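PDB 4PF1: peptidase S15/CocE/NonD from Thaumarchaeota archaeon SCGC AB-539-E09, which probably acts as an S15-family serine aminopeptidase whose alpha/beta-hydrolase domain removes residues from the N-terminal end of peptides. Local coordinates for residues K307-A310 with P311-P314; D92-A96 with A97-I101; P68-A71 with E72-T75; H328-R332 with R333-S337. All coordinates share one frame; numbering follows the deposited sequence. Where two conformers were deposited one is given.

Contact 1: residues K307-A310 with P311-P314; sequences KVLA and PKDP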
ATOM      1  N   LYS A 307      15.042  28.818  27.349  1.00 21.98           N
ATOM      2  CA  LYS A 307      15.011  29.029  28.802  1.00 22.40           C
ATOM      3  C   LYS A 307      16.233  29.815  29.309  1.00 27.92           C
ATOM      4  O   LYS A 307      16.077  30.684  30.169  1.00 28.40           O
ATOM      5  CB  LYS A 307      14.902  27.683  29.545  1.00 24.42           C
ATOM      6  CG  LYS A 307      14.658  27.824  31.056  1.00 34.50           C
ATOM      7  CD  LYS A 307      14.392  26.481  31.756  1.00 39.82           C
ATOM      8  CE  LYS A 307      15.643  25.673  32.043  1.00 43.27           C
ATOM      9  NZ  LYS A 307      16.569  26.360  32.987  1.00 46.95           N
ATOM     10  N   VAL A 308      17.432  29.524  28.776  1.00 25.09           N
ATOM     11  CA  VAL A 308      18.664  30.178  29.229  1.00 26.07           C
ATOM     12  C   VAL A 308      18.943  31.500  28.466  1.00 30.98           C
ATOM     13  O   VAL A 308      19.575  32.395  29.029  1.00 31.63           O
ATOM     14  CB  VAL A 308      19.899  29.226  29.181  1.00 30.02           C
ATOM     15  CG1 VAL A 308      19.641  27.942  29.966  1.00 29.51           C
ATOM     16  CG2 VAL A 308      20.318  28.908  27.744  1.00 29.52           C
ATOM     17  N   LEU A 309      18.485  31.617  27.202  1.00 27.33           N
ATOM     18  CA  LEU A 309      18.774  32.799  26.381  1.00 27.49           C
ATOM     19  C   LEU A 309      17.672  33.874  26.440  1.00 31.82           C
ATOM     20  O   LEU A 309      17.956  35.033  26.130  1.00 31.74           O
ATOM     21  CB  LEU A 309      19.061  32.404  24.917  1.00 27.05           C
ATOM     22  CG  LEU A 309      20.298  31.504  24.681  1.00 31.46           C
ATOM     23  CD1 LEU A 309      20.349  31.014  23.252  1.00 30.94           C
ATOM     24  CD2 LEU A 309      21.599  32.222  25.044  1.00 34.60           C
ATOM     25  N   ALA A 310      16.435  33.508  26.859  1.00 28.84           N
ATOM     26  CA  ALA A 310      15.324  34.468  26.991  1.00 29.14           C
ATOM     27  C   ALA A 310      15.594  35.538  28.080  1.00 33.43           C
ATOM     28  O   ALA A 310      15.335  36.706  27.805  1.00 32.80           O
ATOM     29  CB  ALA A 310      14.015  33.750  27.279  1.00 29.51           C
ATOM     30  N   PRO A 311      16.136  35.209  29.296  1.00 30.84           N
ATOM     31  CA  PRO A 311      16.396  36.279  30.284  1.00 31.47           C
ATOM     32  C   PRO A 311      17.523  37.228  29.851  1.00 37.03           C
ATOM     33  O   PRO A 311      17.557  38.376  30.296  1.00 37.10           O
ATOM     34  CB  PRO A 311      16.765  35.512  31.555  1.00 33.24           C
ATOM     35  CG  PRO A 311      17.263  34.212  31.085  1.00 37.05           C
ATOM     36  CD  PRO A 311      16.510  33.884  29.836  1.00 32.00           C
ATOM     37  N   LYS A 312      18.425  36.755  28.961  1.00 34.49           N
ATOM     38  CA  LYS A 312      19.521  37.558  28.403  1.00 35.14           C
ATOM     39  C   LYS A 312      18.981  38.599  27.409  1.00 40.87           C
ATOM     40  O   LYS A 312      19.660  39.586  27.119  1.00 41.21           O
ATOM     41  CB  LYS A 312      20.556  36.655  27.716  1.00 36.90           C
ATOM     42  CG  LYS A 312      21.457  35.902  28.689  1.00 44.24           C
ATOM     43  CD  LYS A 312      22.415  34.954  27.966  1.00 50.04           C
ATOM     44  CE  LYS A 312      23.638  35.650  27.406  1.00 57.34           C
ATOM     45  NZ  LYS A 312      24.605  36.021  28.474  1.00 65.33           N
ATOM     46  N   ASP A 313      17.759  38.366  26.887  1.00 38.36           N
ATOM     47  CA  ASP A 313      17.054  39.251  25.957  1.00 38.67           C
ATOM     48  C   ASP A 313      15.661  39.595  26.560  1.00 44.02           C
ATOM     49  O   ASP A 313      14.658  38.972  26.195  1.00 42.84           O
ATOM     50  CB  ASP A 313      16.938  38.569  24.576  1.00 39.70           C
ATOM     51  CG  ASP A 313      16.257  39.390  23.502  1.00 48.20           C
ATOM     52  OD1 ASP A 313      16.495  40.620  23.451  1.00 48.93           O
ATOM     53  OD2 ASP A 313      15.519  38.802  22.689  1.00 52.76           O
ATOM     54  N   PRO A 314      15.597  40.534  27.546  1.00 42.77           N
ATOM     55  CA  PRO A 314      14.314  40.801  28.231  1.00 43.03           C
ATOM     56  C   PRO A 314      13.195  41.324  27.324  1.00 46.88           C
ATOM     57  O   PRO A 314      12.081  40.796  27.375  1.00 46.38           O
ATOM     58  CB  PRO A 314      14.688  41.844  29.295  1.00 45.64           C
ATOM     59  CG  PRO A 314      16.156  41.691  29.488  1.00 50.09           C
ATOM     60  CD  PRO A 314      16.693  41.326  28.144  1.00 45.16           C
TER
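Leu309 and Lys312 meet where helix 301-309 runs out: the CD2 methyl of Leu309 lies 4.1 Å from CD of Lys312, and the two side chains cross obliquely instead of running alongside each other. Both set CG beside their own backbone N and anti to the carbonyl carbon (chi1 -63° in Leu309, -76° in Lys312), and the lysine methylenes fold back over the last helical turn, with Lys312 CD 4.0 Å from the carbonyl O of Val308. Beyond CD the lysine chain bends twice and carries NZ away to the backbone O of Ala279, with a weak second bond to His281 O. Pro311 instead lays its ring against the carbonyls of the last helical residues. Its CD sits 3.2 Å from Lys307 O and 3.5 Å from Val308 O, and also packs 3.6 Å from CB of Ala310. Ala310 to Asp313 form a type I beta turn with Pro311 in its second position, closed by Asp313 N to Ala310 O at 3.1 Å, the donor standing 64° above the carbonyl plane. Leu309 O takes weak bonds from the N-H groups of Lys312 and Asp313. The Asp313 carboxylate turns to the chain that follows, OD1 receiving Lys317 N and OD2 receiving Leu318 N and Val319 N. Leu283 packs on Leu309, Lys312 and Asp313 together. Chemically, a proline ring with no N-H to give stands where the helix would need a donor for Lys307 O, so a C-H group meets that oxygen, and the helix gives way to a turn whose two charged side chains, Lys312 and Asp313, bond to backbone groups elsewhere.

Contact 2: residues D92-A96 with A97-I101; sequences DTTSA and ARYII
Tyr99 folds back over Thr94, the residue whose carbonyl its own N-H also grips. Its CB lies 3.2 Å from Thr94 O, and CG and CD1 are still within 3.7 and 3.8 Å of that oxygen, which approaches the ring obliquely. With CG anti to the carbonyl carbon (chi1 -84°), the ring swings over the end of helix 92-96, where Thr94 CA stands above one face, offset toward the rim. Farther out, CD2 rests 3.9 Å from the Thr94 CG2 methyl, and CE2 is a little more distant from the same methyl; the two side chains cross at about a right angle. The tip leaves this neighbourhood altogether, OH bonding to Asp361 OD1 in helix 347-365. A valine here would lose the ring and hydroxyl, which would probably open a gap beside the Thr94 methyl and leave Asp361 without this partner. Next to the tyrosine, Ile101 reaches back with CD1, 3.8 Å from Ser95 CB, while Thr94 OG1 turns to the carbonyl of Asn91. The backbone closes the turn in steps: Ala97 N to Thr93 O, Arg98 N to Ser95 O at 3.1 Å, and Tyr99 N to Thr94 O at 2.9 Å, the last nearly straight (165° at the hydrogen). Arg98, with positive phi, lets the chain reverse its course. This is a Schellman motif ending a short helix, and it delivers the chain into strand 100-105, which lies parallel beside strand 60-67: the last step of a beta-alpha-beta crossover in the central sheet of an alpha/beta-hydrolase fold.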
ATOM      1  N   ASP A  92      13.974  25.449   0.875  1.00 14.51           N
ATOM      2  CA  ASP A  92      12.956  25.724  -0.155  1.00 14.45           C
ATOM      3  C   ASP A  92      12.622  27.223  -0.267  1.00 19.01           C
ATOM      4  O   ASP A  92      12.641  27.763  -1.375  1.00 18.83           O
ATOM      5  CB  ASP A  92      11.667  24.887   0.046  1.00 15.98           C
ATOM      6  CG  ASP A  92      11.006  24.919   1.426  1.00 25.76           C
ATOM      7  OD1 ASP A  92      11.462  25.701   2.295  1.00 26.49           O
ATOM      8  OD2 ASP A  92      10.078  24.117   1.653  1.00 30.65           O
ATOM      9  N   THR A  93      12.385  27.902   0.870  1.00 15.75           N
ATOM     10  CA  THR A  93      12.041  29.329   0.861  1.00 15.95           C
ATOM     11  C   THR A  93      13.250  30.205   0.465  1.00 19.80           C
ATOM     12  O   THR A  93      13.056  31.205  -0.226  1.00 19.53           O
ATOM     13  CB  THR A  93      11.431  29.765   2.197  1.00 22.23           C
ATOM     14  OG1 THR A  93      12.415  29.686   3.227  1.00 21.91           O
ATOM     15  CG2 THR A  93      10.214  28.950   2.574  1.00 19.65           C
ATOM     16  N   THR A  94      14.487  29.818   0.870  1.00 16.33           N
ATOM     17  CA  THR A  94      15.703  30.587   0.533  1.00 16.45           C
ATOM     18  C   THR A  94      16.047  30.439  -0.952  1.00 20.73           C
ATOM     19  O   THR A  94      16.550  31.387  -1.557  1.00 21.18           O
ATOM     20  CB  THR A  94      16.898  30.186   1.412  1.00 22.46           C
ATOM     21  OG1 THR A  94      17.174  28.797   1.244  1.00 20.50           O
ATOM     22  CG2 THR A  94      16.688  30.521   2.882  1.00 21.80           C
ATOM     23  N   SER A  95      15.782  29.246  -1.535  1.00 16.70           N
ATOM     24  CA  SER A  95      16.004  28.980  -2.957  1.00 16.60           C
ATOM     25  C   SER A  95      15.000  29.759  -3.808  1.00 20.33           C
ATOM     26  O   SER A  95      15.386  30.330  -4.829  1.00 20.53           O
ATOM     27  CB  SER A  95      15.903  27.486  -3.253  1.00 20.05           C
ATOM     28  OG  SER A  95      16.037  27.228  -4.641  1.00 30.35           O
ATOM     29  N   ALA A  96      13.715  29.797  -3.373  1.00 15.92           N
ATOM     30  CA  ALA A  96      12.648  30.531  -4.068  1.00 16.15           C
ATOM     31  C   ALA A  96      12.902  32.046  -4.021  1.00 20.41           C
ATOM     32  O   ALA A  96      12.589  32.748  -4.986  1.00 19.77           O
ATOM     33  CB  ALA A  96      11.295  30.205  -3.450  1.00 16.68           C
ATOM     34  N   ALA A  97      13.518  32.535  -2.915  1.00 17.43           N
ATOM     35  CA  ALA A  97      13.881  33.946  -2.726  1.00 17.80           C
ATOM     36  C   ALA A  97      15.184  34.290  -3.477  1.00 22.22           C
ATOM     37  O   ALA A  97      15.593  35.453  -3.506  1.00 22.08           O
ATOM     38  CB  ALA A  97      14.037  34.248  -1.241  1.00 18.51           C
ATOM     39  N   ARG A  98      15.824  33.263  -4.085  1.00 18.87           N
ATOM     40  CA  ARG A  98      17.057  33.352  -4.879  1.00 18.64           C
ATOM     41  C   ARG A  98      18.271  33.798  -4.031  1.00 21.05           C
ATOM     42  O   ARG A  98      19.109  34.582  -4.488  1.00 20.58           O
ATOM     43  CB  ARG A  98      16.868  34.236  -6.130  1.00 19.78           C
ATOM     44  CG  ARG A  98      15.760  33.723  -7.053  1.00 29.76           C
ATOM     45  CD  ARG A  98      15.505  34.644  -8.226  1.00 38.84           C
ATOM     46  NE  ARG A  98      16.550  34.532  -9.244  1.00 48.84           N
ATOM     47  CZ  ARG A  98      17.218  35.567  -9.746  1.00 61.43           C
ATOM     48  NH1 ARG A  98      18.152  35.376 -10.668  1.00 44.32           N
ATOM     49  NH2 ARG A  98      16.950  36.801  -9.337  1.00 51.30           N
ATOM     50  N   TYR A  99      18.385  33.235  -2.811  1.00 16.68           N
ATOM     51  CA  TYR A  99      19.540  33.426  -1.925  1.00 15.95           C
ATOM     52  C   TYR A  99      20.703  32.618  -2.468  1.00 19.21           C
ATOM     53  O   TYR A  99      20.483  31.657  -3.214  1.00 18.94           O
ATOM     54  CB  TYR A  99      19.219  32.893  -0.503  1.00 16.81           C
ATOM     55  CG  TYR A  99      18.483  33.818   0.446  1.00 17.86           C
ATOM     56  CD1 TYR A  99      17.537  34.726  -0.024  1.00 19.87           C
ATOM     57  CD2 TYR A  99      18.642  33.700   1.823  1.00 18.01           C
ATOM     58  CE1 TYR A  99      16.824  35.546   0.850  1.00 19.98           C
ATOM     59  CE2 TYR A  99      17.923  34.502   2.706  1.00 18.95           C
ATOM     60  CZ  TYR A  99      17.017  35.425   2.215  1.00 25.71           C
ATOM     61  OH  TYR A  99      16.332  36.241   3.081  1.00 28.26           O
ATOM     62  N   ILE A 100      21.927  32.928  -2.035  1.00 14.76           N
ATOM     63  CA  ILE A 100      23.067  32.081  -2.348  1.00 13.87           C
ATOM     64  C   ILE A 100      23.079  31.000  -1.259  1.00 17.58           C
ATOM     65  O   ILE A 100      23.027  31.332  -0.072  1.00 16.46           O
ATOM     66  CB  ILE A 100      24.396  32.889  -2.446  1.00 16.76           C
ATOM     67  CG1 ILE A 100      24.445  33.705  -3.758  1.00 17.01           C
ATOM     68  CG2 ILE A 100      25.618  31.965  -2.331  1.00 16.83           C
ATOM     69  CD1 ILE A 100      25.262  35.003  -3.684  1.00 21.28           C
ATOM     70  N   ILE A 101      23.029  29.722  -1.657  1.00 14.81           N
ATOM     71  CA  ILE A 101      22.994  28.618  -0.696  1.00 14.38           C
ATOM     72  C   ILE A 101      24.378  27.971  -0.627  1.00 18.21           C
ATOM     73  O   ILE A 101      24.916  27.535  -1.650  1.00 18.07           O
ATOM     74  CB  ILE A 101      21.867  27.602  -1.027  1.00 16.99           C
ATOM     75  CG1 ILE A 101      20.489  28.316  -1.075  1.00 17.08           C
ATOM     76  CG2 ILE A 101      21.856  26.445  -0.008  1.00 17.02           C
ATOM     77  CD1 ILE A 101      19.525  27.759  -2.045  1.00 22.98           C
TER

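Contact 3: residues P68-A71 with E72-T75; sequences PYHA and ERRT
His70 and Arg73 stand almost square to each other at the start of helix 71-74, imidazole and guanidinium planes 82° apart. Arg73 NH1 comes up to the edge of the ring, in its plane, 3.7 Å from CD2, while His70 CB lies over one face of the guanidinium; the backbone N of Arg73 stands above one face of the imidazole. With CG anti to the backbone N (chi1 -151°), the His70 ring lies beside Arg73 and Glu72; it also stacks with Tyr110. His70 is the N-cap residue. Its carbonyl O takes two bonds, a straight one from Arg74 N at 2.8 Å and a second from Arg73 N at 2.9 Å, the latter donor well above the carbonyl plane. On the other flank a water bridges His70 ND1, 2.8 Å away, and Glu72 N, accepting from the latter at 3.3 Å. Ala71 is buried, its methyl touching Ile50 and Tyr103. Its O is gripped twice by Thr75, from OG1 at 2.6 Å and N at 3.1 Å. Arg74 runs its methylenes past Tyr69 and salt-bridges through NE to Glu163. Polar groups at both ends of the short helix thus find partners: a water links the N-cap side chain to an early N-H, and a threonine hydroxyl doubles the bond to Ala71 O where the short helix stops.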
ATOM      1  N   PRO A  68      28.597  17.650   8.868  1.00 15.91           N
ATOM      2  CA  PRO A  68      29.508  16.497   8.820  1.00 15.77           C
ATOM      3  C   PRO A  68      28.898  15.368   7.954  1.00 17.92           C
ATOM      4  O   PRO A  68      29.325  14.216   8.061  1.00 17.31           O
ATOM      5  CB  PRO A  68      29.578  16.082  10.287  1.00 17.57           C
ATOM      6  CG  PRO A  68      28.161  16.378  10.805  1.00 21.59           C
ATOM      7  CD  PRO A  68      27.551  17.446   9.898  1.00 16.99           C
ATOM      8  N   TYR A  69      27.856  15.692   7.132  1.00 13.64           N
ATOM      9  CA  TYR A  69      27.104  14.696   6.358  1.00 12.76           C
ATOM     10  C   TYR A  69      27.211  14.862   4.833  1.00 18.19           C
ATOM     11  O   TYR A  69      26.225  14.627   4.125  1.00 18.13           O
ATOM     12  CB  TYR A  69      25.614  14.688   6.779  1.00 12.82           C
ATOM     13  CG  TYR A  69      25.395  14.541   8.271  1.00 13.37           C
ATOM     14  CD1 TYR A  69      25.878  13.432   8.961  1.00 15.15           C
ATOM     15  CD2 TYR A  69      24.675  15.492   8.987  1.00 13.57           C
ATOM     16  CE1 TYR A  69      25.689  13.295  10.334  1.00 15.67           C
ATOM     17  CE2 TYR A  69      24.483  15.368  10.362  1.00 13.85           C
ATOM     18  CZ  TYR A  69      24.987  14.265  11.030  1.00 19.23           C
ATOM     19  OH  TYR A  69      24.798  14.131  12.384  1.00 15.85           O
ATOM     20  N   HIS A  70      28.421  15.184   4.324  1.00 15.72           N
ATOM     21  CA  HIS A  70      28.736  15.261   2.885  1.00 15.90           C
ATOM     22  C   HIS A  70      28.018  16.434   2.188  1.00 18.29           C
ATOM     23  O   HIS A  70      26.951  16.247   1.596  1.00 17.39           O
ATOM     24  CB  HIS A  70      28.392  13.916   2.189  1.00 16.71           C
ATOM     25  CG  HIS A  70      29.216  13.589   0.984  1.00 20.40           C
ATOM     26  ND1 HIS A  70      30.163  14.469   0.485  1.00 22.52           N
ATOM     27  CD2 HIS A  70      29.227  12.465   0.234  1.00 22.06           C
ATOM     28  CE1 HIS A  70      30.701  13.861  -0.559  1.00 22.14           C
ATOM     29  NE2 HIS A  70      30.172  12.652  -0.746  1.00 22.24           N
ATOM     30  N   ALA A  71      28.645  17.630   2.217  1.00 14.54           N
ATOM     31  CA  ALA A  71      28.128  18.857   1.595  1.00 14.46           C
ATOM     32  C   ALA A  71      27.785  18.651   0.112  1.00 19.01           C
ATOM     33  O   ALA A  71      26.795  19.206  -0.361  1.00 17.87           O
ATOM     34  CB  ALA A  71      29.140  19.984   1.739  1.00 15.38           C
ATOM     35  N   GLU A  72      28.594  17.833  -0.609  1.00 16.69           N
ATOM     36  CA  GLU A  72      28.390  17.532  -2.027  1.00 17.31           C
ATOM     37  C   GLU A  72      27.133  16.663  -2.248  1.00 21.12           C
ATOM     38  O   GLU A  72      26.531  16.733  -3.319  1.00 20.17           O
ATOM     39  CB  GLU A  72      29.638  16.864  -2.635  1.00 19.13           C
ATOM     40  CG  GLU A  72      30.587  17.867  -3.273  1.00 27.80           C
ATOM     41  CD  GLU A  72      31.997  17.383  -3.558  1.00 48.94           C
ATOM     42  OE1 GLU A  72      32.163  16.492  -4.422  1.00 43.24           O
ATOM     43  OE2 GLU A  72      32.945  17.956  -2.973  1.00 45.22           O
ATOM     44  N   ARG A  73      26.722  15.878  -1.227  1.00 17.71           N
ATOM     45  CA  ARG A  73      25.506  15.066  -1.307  1.00 17.21           C
ATOM     46  C   ARG A  73      24.300  15.853  -0.776  1.00 19.36           C
ATOM     47  O   ARG A  73      23.219  15.746  -1.349  1.00 18.77           O
ATOM     48  CB  ARG A  73      25.661  13.730  -0.568  1.00 18.92           C
ATOM     49  CG  ARG A  73      24.636  12.682  -1.024  1.00 30.77           C
ATOM     50  CD  ARG A  73      24.778  11.355  -0.303  1.00 43.19           C
ATOM     51  NE  ARG A  73      24.363  11.441   1.099  1.00 52.31           N
ATOM     52  CZ  ARG A  73      25.151  11.148   2.129  1.00 68.46           C
ATOM     53  NH1 ARG A  73      26.398  10.739   1.926  1.00 55.54           N
ATOM     54  NH2 ARG A  73      24.696  11.254   3.370  1.00 56.07           N
ATOM     55  N   ARG A  74      24.492  16.677   0.285  1.00 15.55           N
ATOM     56  CA  ARG A  74      23.420  17.532   0.840  1.00 14.66           C
ATOM     57  C   ARG A  74      22.907  18.521  -0.232  1.00 16.91           C
ATOM     58  O   ARG A  74      21.709  18.793  -0.290  1.00 16.40           O
ATOM     59  CB  ARG A  74      23.901  18.311   2.086  1.00 13.33           C
ATOM     60  CG  ARG A  74      24.398  17.439   3.257  1.00 17.81           C
ATOM     61  CD  ARG A  74      23.291  16.893   4.137  1.00 15.16           C
ATOM     62  NE  ARG A  74      22.579  17.953   4.850  1.00 19.60           N
ATOM     63  CZ  ARG A  74      21.286  18.217   4.693  1.00 35.64           C
ATOM     64  NH1 ARG A  74      20.546  17.485   3.867  1.00 20.70           N
ATOM     65  NH2 ARG A  74      20.716  19.204   5.372  1.00 24.51           N
ATOM     66  N   THR A  75      23.824  19.010  -1.102  1.00 12.77           N
ATOM     67  CA  THR A  75      23.524  19.943  -2.197  1.00 12.60           C
ATOM     68  C   THR A  75      23.129  19.202  -3.494  1.00 16.38           C
ATOM     69  O   THR A  75      23.197  19.784  -4.585  1.00 16.82           O
ATOM     70  CB  THR A  75      24.713  20.871  -2.458  1.00 18.95           C
ATOM     71  OG1 THR A  75      25.897  20.091  -2.640  1.00 16.75           O
ATOM     72  CG2 THR A  75      24.902  21.890  -1.365  1.00 17.31           C
TER
HETATM   73  O   HOH W   1      31.617  16.795   0.167  1.00 20.96           O

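Contact 4: residues H328-R332 with R333-S337; sequences HGQGR and RDARS. With GOL (glycerol), chain F.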
ATOM      1  N   HIS A 328      12.092  14.792  14.578  1.00 12.08           N
ATOM      2  CA  HIS A 328      13.419  15.367  14.381  1.00 12.42           C
ATOM      3  C   HIS A 328      13.612  16.197  13.065  1.00 17.22           C
ATOM      4  O   HIS A 328      14.234  17.259  13.116  1.00 17.07           O
ATOM      5  CB  HIS A 328      14.495  14.288  14.476  1.00 13.37           C
ATOM      6  CG  HIS A 328      15.874  14.847  14.517  1.00 17.15           C
ATOM      7  ND1 HIS A 328      16.215  15.856  15.398  1.00 19.17           N
ATOM      8  CD2 HIS A 328      16.947  14.548  13.755  1.00 19.26           C
ATOM      9  CE1 HIS A 328      17.481  16.134  15.146  1.00 18.82           C
ATOM     10  NE2 HIS A 328      17.966  15.363  14.173  1.00 19.16           N
ATOM     11  N   GLY A 329      13.101  15.716  11.932  1.00 13.65           N
ATOM     12  CA  GLY A 329      13.320  16.398  10.655  1.00 13.53           C
ATOM     13  C   GLY A 329      12.158  17.162  10.039  1.00 16.90           C
ATOM     14  O   GLY A 329      12.347  17.835   9.020  1.00 16.43           O
ATOM     15  N   GLN A 330      10.960  17.096  10.655  1.00 12.67           N
ATOM     16  CA  GLN A 330       9.727  17.699  10.113  1.00 11.93           C
ATOM     17  C   GLN A 330       9.693  19.242  10.081  1.00 16.19           C
ATOM     18  O   GLN A 330       8.953  19.814   9.272  1.00 15.55           O
ATOM     19  CB  GLN A 330       8.503  17.168  10.840  1.00 12.60           C
ATOM     20  CG  GLN A 330       7.945  15.923  10.170  1.00 11.59           C
ATOM     21  CD  GLN A 330       6.749  15.358  10.883  1.00 15.64           C
ATOM     22  OE1 GLN A 330       6.637  15.402  12.115  1.00  8.89           O
ATOM     23  NE2 GLN A 330       5.847  14.771  10.120  1.00  7.88           N
ATOM     24  N   GLY A 331      10.477  19.898  10.930  1.00 13.34           N
ATOM     25  CA  GLY A 331      10.575  21.356  10.916  1.00 13.39           C
ATOM     26  C   GLY A 331      11.291  21.852   9.666  1.00 17.92           C
ATOM     27  O   GLY A 331      11.084  22.990   9.234  1.00 18.13           O
ATOM     28  N   ARG A 332      12.105  20.963   9.046  1.00 13.58           N
ATOM     29  CA  ARG A 332      12.916  21.244   7.857  1.00 12.94           C
ATOM     30  C   ARG A 332      12.309  20.640   6.566  1.00 16.76           C
ATOM     31  O   ARG A 332      12.934  20.705   5.504  1.00 16.49           O
ATOM     32  CB  ARG A 332      14.344  20.716   8.071  1.00 11.67           C
ATOM     33  CG  ARG A 332      15.116  21.472   9.139  1.00 17.51           C
ATOM     34  CD  ARG A 332      16.374  20.734   9.535  1.00 23.18           C
ATOM     35  NE  ARG A 332      16.107  19.714  10.549  1.00 24.68           N
ATOM     36  CZ  ARG A 332      16.908  18.686  10.802  1.00 33.15           C
ATOM     37  NH1 ARG A 332      18.034  18.526  10.116  1.00 21.82           N
ATOM     38  NH2 ARG A 332      16.594  17.811  11.747  1.00 13.75           N
ATOM     39  N   ARG A 333      11.094  20.073   6.654  1.00 13.44           N
ATOM     40  CA  ARG A 333      10.405  19.499   5.494  1.00 13.12           C
ATOM     41  C   ARG A 333       8.879  19.641   5.661  1.00 16.08           C
ATOM     42  O   ARG A 333       8.425  20.514   6.403  1.00 15.29           O
ATOM     43  CB  ARG A 333      10.826  18.017   5.268  1.00 11.85           C
ATOM     44  CG  ARG A 333      10.459  17.044   6.403  1.00 16.65           C
ATOM     45  CD  ARG A 333      10.685  15.599   5.983  1.00 23.33           C
ATOM     46  NE  ARG A 333      10.385  14.647   7.057  1.00 27.72           N
ATOM     47  CZ  ARG A 333       9.195  14.083   7.252  1.00 38.38           C
ATOM     48  NH1 ARG A 333       8.174  14.381   6.457  1.00 25.03           N
ATOM     49  NH2 ARG A 333       9.016  13.223   8.245  1.00 20.74           N
ATOM     50  N   ASP A 334       8.099  18.806   4.946  1.00 11.83           N
ATOM     51  CA  ASP A 334       6.643  18.766   5.047  1.00 11.54           C
ATOM     52  C   ASP A 334       6.231  18.107   6.366  1.00 14.64           C
ATOM     53  O   ASP A 334       6.888  17.160   6.814  1.00 13.47           O
ATOM     54  CB  ASP A 334       6.047  17.997   3.857  1.00 13.55           C
ATOM     55  CG  ASP A 334       6.537  16.564   3.761  1.00 24.04           C
ATOM     56  OD1 ASP A 334       7.759  16.365   3.582  1.00 23.54           O
ATOM     57  OD2 ASP A 334       5.708  15.641   3.931  1.00 32.23           O
ATOM     58  N   ALA A 335       5.160  18.609   6.998  1.00 11.09           N
ATOM     59  CA  ALA A 335       4.671  18.034   8.248  1.00 10.19           C
ATOM     60  C   ALA A 335       3.150  18.164   8.360  1.00 12.21           C
ATOM     61  O   ALA A 335       2.642  18.940   9.185  1.00 10.87           O
ATOM     62  CB  ALA A 335       5.358  18.683   9.436  1.00 10.84           C
ATOM     63  N   ARG A 336       2.421  17.404   7.524  0.50  8.99           N
ATOM     64  CA  ARG A 336       0.952  17.378   7.531  0.50  9.02           C
ATOM     65  C   ARG A 336       0.450  16.403   8.579  0.50 13.02           C
ATOM     66  O   ARG A 336      -0.639  16.584   9.123  0.50 12.66           O
ATOM     67  CB  ARG A 336       0.404  16.974   6.151  0.50  8.57           C
ATOM     68  CG  ARG A 336       0.526  18.054   5.094  0.50 15.09           C
ATOM     69  CD  ARG A 336       0.079  17.551   3.738  0.50 20.42           C
ATOM     70  NE  ARG A 336       0.351  18.528   2.683  0.50 24.35           N
ATOM     71  CZ  ARG A 336       1.480  18.578   1.982  0.50 34.37           C
ATOM     72  NH1 ARG A 336       2.454  17.705   2.215  0.50 20.68           N
ATOM     73  NH2 ARG A 336       1.644  19.500   1.044  0.50 20.46           N
ATOM     74  N   SER A 337       1.235  15.342   8.833  1.00  9.93           N
ATOM     75  CA  SER A 337       0.889  14.282   9.775  1.00  9.70           C
ATOM     76  C   SER A 337       2.149  13.696  10.414  1.00 15.12           C
ATOM     77  O   SER A 337       3.257  14.038  10.005  1.00 14.43           O
ATOM     78  CB  SER A 337       0.110  13.180   9.054  1.00 11.45           C
ATOM     79  OG  SER A 337       0.909  12.546   8.070  1.00 17.19           O
TER
HETATM   80  C1  GOL F 702       4.910  12.546   7.309  1.00 30.72           C
HETATM   81  O1  GOL F 702       5.542  13.817   7.248  1.00 31.00           O
HETATM   82  C2  GOL F 702       5.395  11.760   8.505  1.00 30.07           C
HETATM   83  O2  GOL F 702       6.743  11.332   8.292  1.00 29.76           O
HETATM   84  C3  GOL F 702       4.510  10.559   8.742  1.00 29.52           C
HETATM   85  O3  GOL F 702       4.891   9.891   9.934  1.00 28.91           O
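Gln330 and Ala335 make the tightly packed part of this loop: Gln330 CB lies 3.8 Å from the methyl of Ala335, and the extended glutamine sends NE2 to the backbone O of Ser337 at 2.7 Å, within both the carbonyl plane and the amide plane. OE1 is taken by Asn327 N, fixing which way the amide is turned. Arg333 sets CG between its backbone N and carbonyl carbon (chi1 63°) and runs extended to NE, past Gly329 O, which brings the guanidinium to Gln330. It is turned 43° from the amide plane, with Gln330 CG over one face, 3.5 Å from NH2. In the backbone, Arg333 N makes a weak bond to Gln330 O. On the looser side a glycerol, probably from the crystallisation liquor, is bound: O1 by Gln330 NE2 and Arg333 NH1 (2.8 Å), O2 by Arg333 NH2 (3.0 Å), with Gly339 and Glu455 as further partners. NH1 also forms a long salt bridge with Asp334 OD1. A methionine in place of Arg333 would probably leave Asp334 without this mate and glycerol O2 without this donor. Upstream, Arg332 NH2 sits over the His328 ring and bonds to His328 O. His328 links Asp295 through ND1 and Ser161 through NE2, consistent with the catalytic triad on the histidine loop of an alpha/beta-hydrolase.

In the fold
From the N terminus, contact 3 comes first, turning the chain from strand 60-67 into helix 71-74. Contact 2 follows, bringing it out of helix 92-96 into strand 100-105, the parallel neighbour of strand 60-67 in the central sheet. Contact 1 ends helix 301-309 ahead of strand 319-324, and contact 4 shapes the loop after that strand. Each closes a short local turn; they run in series, and none nests in or crosses another. Contacts 2, 3 and 4 lie close together, about 5 to 6 Å between nearest atoms in each pair, whereas contact 1 stands apart, about 17 Å from contact 4, its nearest.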